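Long-range contacts in oxalate biosynthetic component 1 (Burkholderia thailandensis, PDB 5IKY), which produces oxalate in quorum sensing-dependent oxalogenesis, acting as a bifunctional enzyme with serine hydrolase and additional lyase activity: residues 408-412 with 424-428; 613-617 with 674-680; 777-781 with 1086-1090. One frame throughout, in Å; residues are numbered along the deposited sequence.

The three contacts follow one another along the chain, each closing before the next opens, and none touches another. Contact 1 joins two successive helices, 403-415 and 418-442, in the connection between strands 375-380 and 446-451 of a parallel sheet that also contains strands of the region related to TIM-barrel beta-keto acid cleavage enzymes. Contact 2, its centre 72 Å away and on the opposite side of the chain's centre, ties together two loops of the cap domain. Contact 3 joins the central sheet of the alpha/beta-hydrolase region to the late helix 1080-1090; its centre lies 42 Å from that of contact 2 and 67 Å from that of contact 1. They therefore sample three separate parts of this bifunctional enzyme, sharing no helix, strand or sheet.

Contact 1: 408-412 with 424-428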
loop_
_atom_site.group_PDB
_atom_site.type_symbol
_atom_site.label_atom_id
_atom_site.label_comp_id
_atom_site.label_asym_id
_atom_site.label_seq_id
_atom_site.Cartn_x
_atom_site.Cartn_y
_atom_site.Cartn_z
ATOM N N ALA A 408 6.256 -10.068 -39.002
ATOM C CA ALA A 408 7.326 -11.048 -38.869
ATOM C C ALA A 408 7.487 -11.467 -37.411
ATOM O O ALA A 408 7.456 -12.656 -37.095
ATOM C CB ALA A 408 8.633 -10.489 -39.412
ATOM N N ILE A 409 7.646 -10.479 -36.533
ATOM C CA ILE A 409 7.799 -10.713 -35.098
ATOM C C ILE A 409 6.651 -11.539 -34.513
ATOM O O ILE A 409 6.873 -12.445 -33.706
ATOM C CB ILE A 409 7.902 -9.376 -34.329
ATOM C CG1 ILE A 409 9.239 -8.693 -34.627
ATOM C CG2 ILE A 409 7.747 -9.593 -32.833
ATOM C CD1 ILE A 409 9.396 -7.336 -33.969
ATOM N N ALA A 410 5.428 -11.228 -34.935
ATOM C CA ALA A 410 4.243 -11.933 -34.457
ATOM C C ALA A 410 4.308 -13.424 -34.775
ATOM O O ALA A 410 3.798 -14.250 -34.017
ATOM C CB ALA A 410 2.984 -11.319 -35.055
ATOM N N LYS A 411 4.938 -13.766 -35.895
ATOM C CA LYS A 411 5.057 -15.163 -36.297
ATOM C C LYS A 411 6.063 -15.927 -35.443
ATOM O O LYS A 411 5.835 -17.084 -35.091
ATOM C CB LYS A 411 5.450 -15.269 -37.770
ATOM C CG LYS A 411 4.276 -15.427 -38.719
ATOM C CD LYS A 411 4.709 -16.108 -40.011
ATOM C CE LYS A 411 5.773 -17.169 -39.751
ATOM N NZ LYS A 411 5.860 -18.166 -40.855
ATOM N N LEU A 412 7.179 -15.282 -35.115
ATOM C CA LEU A 412 8.200 -15.915 -34.289
ATOM C C LEU A 412 7.676 -16.164 -32.878
ATOM O O LEU A 412 8.067 -17.129 -32.221
ATOM C CB LEU A 412 9.468 -15.063 -34.240
ATOM C CG LEU A 412 10.248 -14.933 -35.551
ATOM C CD1 LEU A 412 10.294 -13.487 -36.021
ATOM C CD2 LEU A 412 11.651 -15.500 -35.406
ATOM N N ALA A 424 12.995 -12.417 -32.363
ATOM C CA ALA A 424 11.903 -11.470 -32.176
ATOM C C ALA A 424 12.373 -10.253 -31.385
ATOM O O ALA A 424 12.006 -9.119 -31.697
ATOM C CB ALA A 424 10.731 -12.140 -31.474
ATOM N N VAL A 425 13.189 -10.497 -30.365
ATOM C CA VAL A 425 13.721 -9.424 -29.532
ATOM C C VAL A 425 14.658 -8.529 -30.333
ATOM O O VAL A 425 14.576 -7.301 -30.255
ATOM C CB VAL A 425 14.469 -9.979 -28.302
ATOM C CG1 VAL A 425 15.166 -8.856 -27.548
ATOM C CG2 VAL A 425 13.505 -10.717 -27.386
ATOM N N GLU A 426 15.540 -9.149 -31.111
ATOM C CA GLU A 426 16.489 -8.410 -31.935
ATOM C C GLU A 426 15.766 -7.541 -32.960
ATOM O O GLU A 426 16.139 -6.389 -33.180
ATOM C CB GLU A 426 17.452 -9.368 -32.640
ATOM N N LEU A 427 14.729 -8.098 -33.580
ATOM C CA LEU A 427 13.938 -7.364 -34.562
ATOM C C LEU A 427 13.287 -6.132 -33.941
ATOM O O LEU A 427 13.308 -5.047 -34.520
ATOM C CB LEU A 427 12.864 -8.267 -35.175
ATOM C CG LEU A 427 13.317 -9.264 -36.244
ATOM C CD1 LEU A 427 12.136 -10.075 -36.762
ATOM C CD2 LEU A 427 14.019 -8.545 -37.381
ATOM N N ALA A 428 12.715 -6.310 -32.755
ATOM C CA ALA A 428 12.032 -5.223 -32.063
ATOM C C ALA A 428 13.014 -4.149 -31.603
ATOM O O ALA A 428 12.757 -2.954 -31.759
ATOM C CB ALA A 428 11.247 -5.766 -30.879
#
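The backbone hydrogen bond from Ala428 N to Ala424 O, 3.1 Å long, lies against the end of Ile409: CD1 of Ile409 rests 3.7 Å from Ala428 N. No hydrogen bond crosses between 408-412 and 424-428, and what joins them is apolar. Ile409 is central. With CG1 anti to its carbonyl carbon (chi1 -70°) and the chain extended beyond (chi2 177°), it reaches over to the other helix, where CG1 meets Leu427 CB at 3.7 Å and CD1 meets Ala428 CB at 3.9 Å. Its other branch, CG2, is turned to the methyl of Ala424. The side chains of Ile409 and Leu427 lie alongside each other, pointing opposite ways, whereas Leu412 lies roughly at right angles to Leu427, their CD1 atoms 3.9 Å apart. The short side chain of Ala424 accepts Leu412 CB at 4.2 Å. The axes of the two short helical segments run nearly antiparallel, at 160°, and come within 9.5 Å, the geometry of a helical hairpin with a very short turn. Phe456 and Leu459 lie against Ile409, and Val463 of helix 460-466 against Ala428, so the hairpin, set in the connection between parallel strands 375-380 and 446-451, packs against the chain that follows the second of these strands.

Contact 2: 613-617 with 674-680; sequences ELDRY and VRVDQFK
This is a loop-to-loop contact within the cap domain, joining two turns, each with a short 3-10 segment, around the side chain of Arg616. The one hydrogen bond across it runs from Arg616 NE to Gln678 O, 3.2 Å long and nearly straight at 169°, with the acceptor in the plane of the guanidinium. The bend of the arginine at chi3 (58°) swings the group round to this carbonyl. The Lys680 side chain crosses that of Arg616 at about a right angle, its CE over one face of the guanidinium, 3.8 Å from Arg616 CZ, so methylene rather than charge lies against the face. The amide oxygen of Gln678 merely packs against the aliphatic base of the arginine, OE1 3.6 Å from Arg616 CG, while its NE2 is hydrogen-bonded to Leu733 O. Val674 divides its two branches. CG2 lies over the Tyr617 ring, 3.6 Å from the centroid and 15° off the ring normal, a CH-pi contact, and CG1 is 3.8 Å from Arg616 O. Helix 629-641 serves both loops, Glu639 forming a salt bridge with Arg616 NH2 and accepting a hydrogen bond from Lys680 N, while Asn635 takes one from Val674 N and touches Tyr617. Lys680 NZ pairs with Glu688 of helix 682-690, so the two loops are tied to the helices that lie between and after them.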
loop_
_atom_site.group_PDB
_atom_site.type_symbol
_atom_site.label_atom_id
_atom_site.label_comp_id
_atom_site.label_asym_id
_atom_site.label_seq_id
_atom_site.Cartn_x
_atom_site.Cartn_y
_atom_site.Cartn_z
ATOM N N GLU A 613 -2.254 13.647 27.227
ATOM C CA GLU A 613 -3.121 14.716 26.740
ATOM C C GLU A 613 -3.993 15.272 27.867
ATOM O O GLU A 613 -4.447 16.417 27.808
ATOM C CB GLU A 613 -3.996 14.210 25.587
ATOM C CG GLU A 613 -4.898 15.259 24.938
ATOM C CD GLU A 613 -4.132 16.354 24.209
ATOM O OE1 GLU A 613 -2.916 16.193 23.969
ATOM O OE2 GLU A 613 -4.756 17.384 23.874
ATOM N N LEU A 614 -4.208 14.462 28.901
ATOM C CA LEU A 614 -5.022 14.866 30.045
ATOM C C LEU A 614 -4.368 15.976 30.866
ATOM O O LEU A 614 -5.024 16.604 31.697
ATOM C CB LEU A 614 -5.310 13.661 30.943
ATOM C CG LEU A 614 -6.350 12.664 30.428
ATOM C CD1 LEU A 614 -6.410 11.440 31.326
ATOM C CD2 LEU A 614 -7.716 13.324 30.327
ATOM N N ASP A 615 -3.081 16.213 30.632
ATOM C CA ASP A 615 -2.355 17.271 31.330
ATOM C C ASP A 615 -2.920 18.651 30.999
ATOM O O ASP A 615 -2.760 19.598 31.769
ATOM C CB ASP A 615 -0.864 17.220 30.982
ATOM C CG ASP A 615 -0.180 15.977 31.524
ATOM O OD1 ASP A 615 -0.889 15.030 31.925
ATOM O OD2 ASP A 615 1.071 15.947 31.543
ATOM N N ARG A 616 -3.582 18.756 29.850
ATOM C CA ARG A 616 -4.179 20.013 29.413
ATOM C C ARG A 616 -5.605 20.173 29.933
ATOM O O ARG A 616 -6.187 21.255 29.846
ATOM C CB ARG A 616 -4.167 20.106 27.884
ATOM C CG ARG A 616 -2.778 20.221 27.275
ATOM C CD ARG A 616 -2.824 20.099 25.759
ATOM N NE ARG A 616 -3.677 21.115 25.149
ATOM C CZ ARG A 616 -4.533 20.873 24.162
ATOM N NH1 ARG A 616 -4.656 19.646 23.675
ATOM N NH2 ARG A 616 -5.271 21.857 23.664
ATOM N N TYR A 617 -6.163 19.093 30.471
ATOM C CA TYR A 617 -7.536 19.107 30.970
ATOM C C TYR A 617 -7.596 19.496 32.445
ATOM O O TYR A 617 -6.844 18.976 33.268
ATOM C CB TYR A 617 -8.198 17.744 30.752
ATOM C CG TYR A 617 -8.484 17.436 29.297
ATOM C CD1 TYR A 617 -7.466 17.051 28.433
ATOM C CD2 TYR A 617 -9.772 17.531 28.787
ATOM C CE1 TYR A 617 -7.722 16.772 27.101
ATOM C CE2 TYR A 617 -10.038 17.251 27.457
ATOM C CZ TYR A 617 -9.009 16.873 26.619
ATOM O OH TYR A 617 -9.269 16.595 25.294
ATOM N N VAL A 674 -11.395 21.894 27.264
ATOM C CA VAL A 674 -10.051 22.362 27.583
ATOM C C VAL A 674 -10.049 23.877 27.767
ATOM O O VAL A 674 -10.555 24.614 26.916
ATOM C CB VAL A 674 -9.037 21.973 26.484
ATOM C CG1 VAL A 674 -7.708 22.668 26.714
ATOM C CG2 VAL A 674 -8.852 20.463 26.437
ATOM N N ARG A 675 -9.492 24.333 28.886
ATOM C CA ARG A 675 -9.391 25.759 29.176
ATOM C C ARG A 675 -8.648 26.486 28.060
ATOM O O ARG A 675 -7.771 25.914 27.411
ATOM C CB ARG A 675 -8.695 25.987 30.519
ATOM N N VAL A 676 -9.007 27.746 27.841
ATOM C CA VAL A 676 -8.475 28.520 26.726
ATOM C C VAL A 676 -6.968 28.756 26.848
ATOM O O VAL A 676 -6.247 28.711 25.853
ATOM C CB VAL A 676 -9.198 29.878 26.596
ATOM C CG1 VAL A 676 -8.591 30.714 25.478
ATOM C CG2 VAL A 676 -10.684 29.660 26.351
ATOM N N ASP A 677 -6.485 28.987 28.066
ATOM C CA ASP A 677 -5.062 29.259 28.253
ATOM C C ASP A 677 -4.248 27.966 28.277
ATOM O O ASP A 677 -3.043 27.981 28.533
ATOM C CB ASP A 677 -4.822 30.070 29.532
ATOM C CG ASP A 677 -4.704 29.199 30.767
ATOM O OD1 ASP A 677 -5.571 28.321 30.970
ATOM O OD2 ASP A 677 -3.734 29.390 31.533
ATOM N N GLN A 678 -4.913 26.846 28.005
ATOM C CA GLN A 678 -4.225 25.577 27.802
ATOM C C GLN A 678 -4.176 25.242 26.314
ATOM O O GLN A 678 -3.713 24.168 25.925
ATOM C CB GLN A 678 -4.907 24.451 28.582
ATOM C CG GLN A 678 -4.447 24.331 30.028
ATOM C CD GLN A 678 -2.969 23.997 30.147
ATOM O OE1 GLN A 678 -2.517 22.955 29.674
ATOM N NE2 GLN A 678 -2.212 24.882 30.784
ATOM N N PHE A 679 -4.662 26.165 25.488
ATOM C CA PHE A 679 -4.588 26.010 24.039
ATOM C C PHE A 679 -3.144 26.083 23.569
ATOM O O PHE A 679 -2.368 26.916 24.040
ATOM C CB PHE A 679 -5.414 27.081 23.318
ATOM C CG PHE A 679 -6.893 26.814 23.310
ATOM C CD1 PHE A 679 -7.400 25.596 23.734
ATOM C CD2 PHE A 679 -7.778 27.782 22.861
ATOM C CE1 PHE A 679 -8.763 25.355 23.720
ATOM C CE2 PHE A 679 -9.140 27.546 22.844
ATOM C CZ PHE A 679 -9.633 26.330 23.274
ATOM N N LYS A 680 -2.787 25.207 22.639
ATOM C CA LYS A 680 -1.452 25.211 22.059
ATOM C C LYS A 680 -1.281 26.408 21.131
ATOM O O LYS A 680 -2.129 26.660 20.276
ATOM C CB LYS A 680 -1.198 23.910 21.297
ATOM C CG LYS A 680 -1.299 22.661 22.153
ATOM C CD LYS A 680 -1.293 21.404 21.300
ATOM C CE LYS A 680 -1.396 20.157 22.162
ATOM N NZ LYS A 680 -1.477 18.920 21.338
#

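Contact 3: 777-781 with 1086-1090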
loop_
_atom_site.group_PDB
_atom_site.type_symbol
_atom_site.label_atom_id
_atom_site.label_comp_id
_atom_site.label_asym_id
_atom_site.label_seq_id
_atom_site.Cartn_x
_atom_site.Cartn_y
_atom_site.Cartn_z
ATOM N N SER A 777 16.450 -12.127 42.708
ATOM C CA SER A 777 15.321 -13.025 42.940
ATOM C C SER A 777 14.368 -13.096 41.752
ATOM O O SER A 777 13.470 -13.938 41.716
ATOM C CB SER A 777 14.547 -12.580 44.182
ATOM O OG SER A 777 13.962 -11.306 43.978
ATOM N N VAL A 778 14.572 -12.213 40.782
ATOM C CA VAL A 778 13.614 -12.026 39.699
ATOM C C VAL A 778 14.098 -12.612 38.370
ATOM O O VAL A 778 15.271 -12.491 38.017
ATOM C CB VAL A 778 13.295 -10.521 39.528
ATOM C CG1 VAL A 778 12.710 -10.236 38.168
ATOM C CG2 VAL A 778 12.348 -10.057 40.626
ATOM N N ASP A 779 13.183 -13.254 37.647
ATOM C CA ASP A 779 13.490 -13.864 36.356
ATOM C C ASP A 779 13.660 -12.832 35.238
ATOM O O ASP A 779 14.608 -12.906 34.456
ATOM C CB ASP A 779 12.392 -14.860 35.971
ATOM C CG ASP A 779 12.081 -15.846 37.082
ATOM O OD1 ASP A 779 12.736 -16.909 37.136
ATOM O OD2 ASP A 779 11.181 -15.559 37.899
ATOM N N TRP A 780 12.738 -11.875 35.161
ATOM C CA TRP A 780 12.754 -10.889 34.083
ATOM C C TRP A 780 12.683 -9.448 34.577
ATOM O O TRP A 780 11.857 -9.108 35.423
ATOM C CB TRP A 780 11.593 -11.136 33.118
ATOM C CG TRP A 780 11.724 -12.382 32.305
ATOM C CD1 TRP A 780 11.382 -13.648 32.684
ATOM C CD2 TRP A 780 12.224 -12.484 30.967
ATOM N NE1 TRP A 780 11.644 -14.532 31.665
ATOM C CE2 TRP A 780 12.161 -13.843 30.600
ATOM C CE3 TRP A 780 12.722 -11.558 30.044
ATOM C CZ2 TRP A 780 12.576 -14.299 29.351
ATOM C CZ3 TRP A 780 13.134 -12.013 28.804
ATOM C CH2 TRP A 780 13.057 -13.371 28.469
ATOM N N VAL A 781 13.545 -8.601 34.025
ATOM C CA VAL A 781 13.481 -7.168 34.280
ATOM C C VAL A 781 12.740 -6.472 33.143
ATOM O O VAL A 781 13.032 -6.702 31.973
ATOM C CB VAL A 781 14.888 -6.555 34.436
ATOM C CG1 VAL A 781 14.805 -5.040 34.548
ATOM C CG2 VAL A 781 15.592 -7.148 35.647
ATOM N N ILE A 1086 11.450 -17.549 23.822
ATOM C CA ILE A 1086 11.330 -16.967 25.153
ATOM C C ILE A 1086 11.281 -18.067 26.212
ATOM O O ILE A 1086 11.808 -17.906 27.315
ATOM C CB ILE A 1086 10.083 -16.065 25.248
ATOM C CG1 ILE A 1086 10.245 -14.867 24.310
ATOM C CG2 ILE A 1086 9.852 -15.591 26.674
ATOM C CD1 ILE A 1086 9.076 -13.921 24.309
ATOM N N ALA A 1087 10.664 -19.192 25.861
ATOM C CA ALA A 1087 10.632 -20.358 26.738
ATOM C C ALA A 1087 12.042 -20.870 27.009
ATOM O O ALA A 1087 12.392 -21.179 28.149
ATOM C CB ALA A 1087 9.776 -21.458 26.129
ATOM N N ARG A 1088 12.848 -20.956 25.955
ATOM C CA ARG A 1088 14.232 -21.398 26.080
ATOM C C ARG A 1088 15.046 -20.390 26.886
ATOM O O ARG A 1088 15.907 -20.768 27.680
ATOM C CB ARG A 1088 14.859 -21.607 24.700
ATOM N N PHE A 1089 14.762 -19.108 26.673
ATOM C CA PHE A 1089 15.397 -18.036 27.432
ATOM C C PHE A 1089 15.088 -18.159 28.920
ATOM O O PHE A 1089 15.985 -18.101 29.762
ATOM C CB PHE A 1089 14.938 -16.669 26.920
ATOM C CG PHE A 1089 15.596 -16.244 25.641
ATOM C CD1 PHE A 1089 16.870 -16.684 25.319
ATOM C CD2 PHE A 1089 14.943 -15.394 24.761
ATOM C CE1 PHE A 1089 17.479 -16.285 24.143
ATOM C CE2 PHE A 1089 15.546 -14.993 23.583
ATOM C CZ PHE A 1089 16.816 -15.440 23.273
ATOM N N HIS A 1090 13.805 -18.325 29.227
ATOM C CA HIS A 1090 13.343 -18.433 30.605
ATOM C C HIS A 1090 13.910 -19.677 31.282
ATOM O O HIS A 1090 14.596 -19.582 32.300
ATOM C CB HIS A 1090 11.814 -18.458 30.647
ATOM C CG HIS A 1090 11.245 -18.338 32.025
ATOM N ND1 HIS A 1090 9.957 -18.722 32.334
ATOM C CD2 HIS A 1090 11.785 -17.872 33.176
ATOM C CE1 HIS A 1090 9.729 -18.502 33.616
ATOM N NE2 HIS A 1090 10.822 -17.985 34.151
#
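Trp780 and His1090 bury more of their surface here than any other residue of the two segments, and Asp779 comes next. The imidazole reaches the pyrrole edge of the indole: His1090 CD2 lies near the indole plane, 3.7 Å from Trp780 NE1. The two rings meet obliquely, the imidazole and the five-membered ring of the indole inclined at 59° and their centroids 5.2 Å apart. In His1090 the CG is anti to the backbone N (chi1 -170°), which carries the ring off the last turn of the helix toward the strand. Further along, the six-membered ring of the indole meets two side chains of the helix: CZ2 of Trp780 is 4.0 Å from Ile1086 CG2, and CH2 of Trp780 is 4.1 Å from Phe1089 CB, so the indole spans from the imidazole to Ile1086, one turn earlier.

Asp779 approaches the imidazole at its edge. Its OD1 stands 3.7 Å from His1090 NE2, longer than a hydrogen bond, with the carboxylate almost perpendicular to the ring (86°). The other oxygen, OD2, accepts a hydrogen bond from Arg831 N, which holds the carboxylate beside the neighbouring strand.

Strand 780-782 lies in the central sheet of the alpha/beta-hydrolase region, between 832-836 and 929-935, both parallel to it, and Phe932 of the latter stacks on Trp780. Helix 1080-1090 is laid against this part of the sheet next to helix 792-813, where Phe808 and Ile812 touch Ile1086 and Val809 touches His1090.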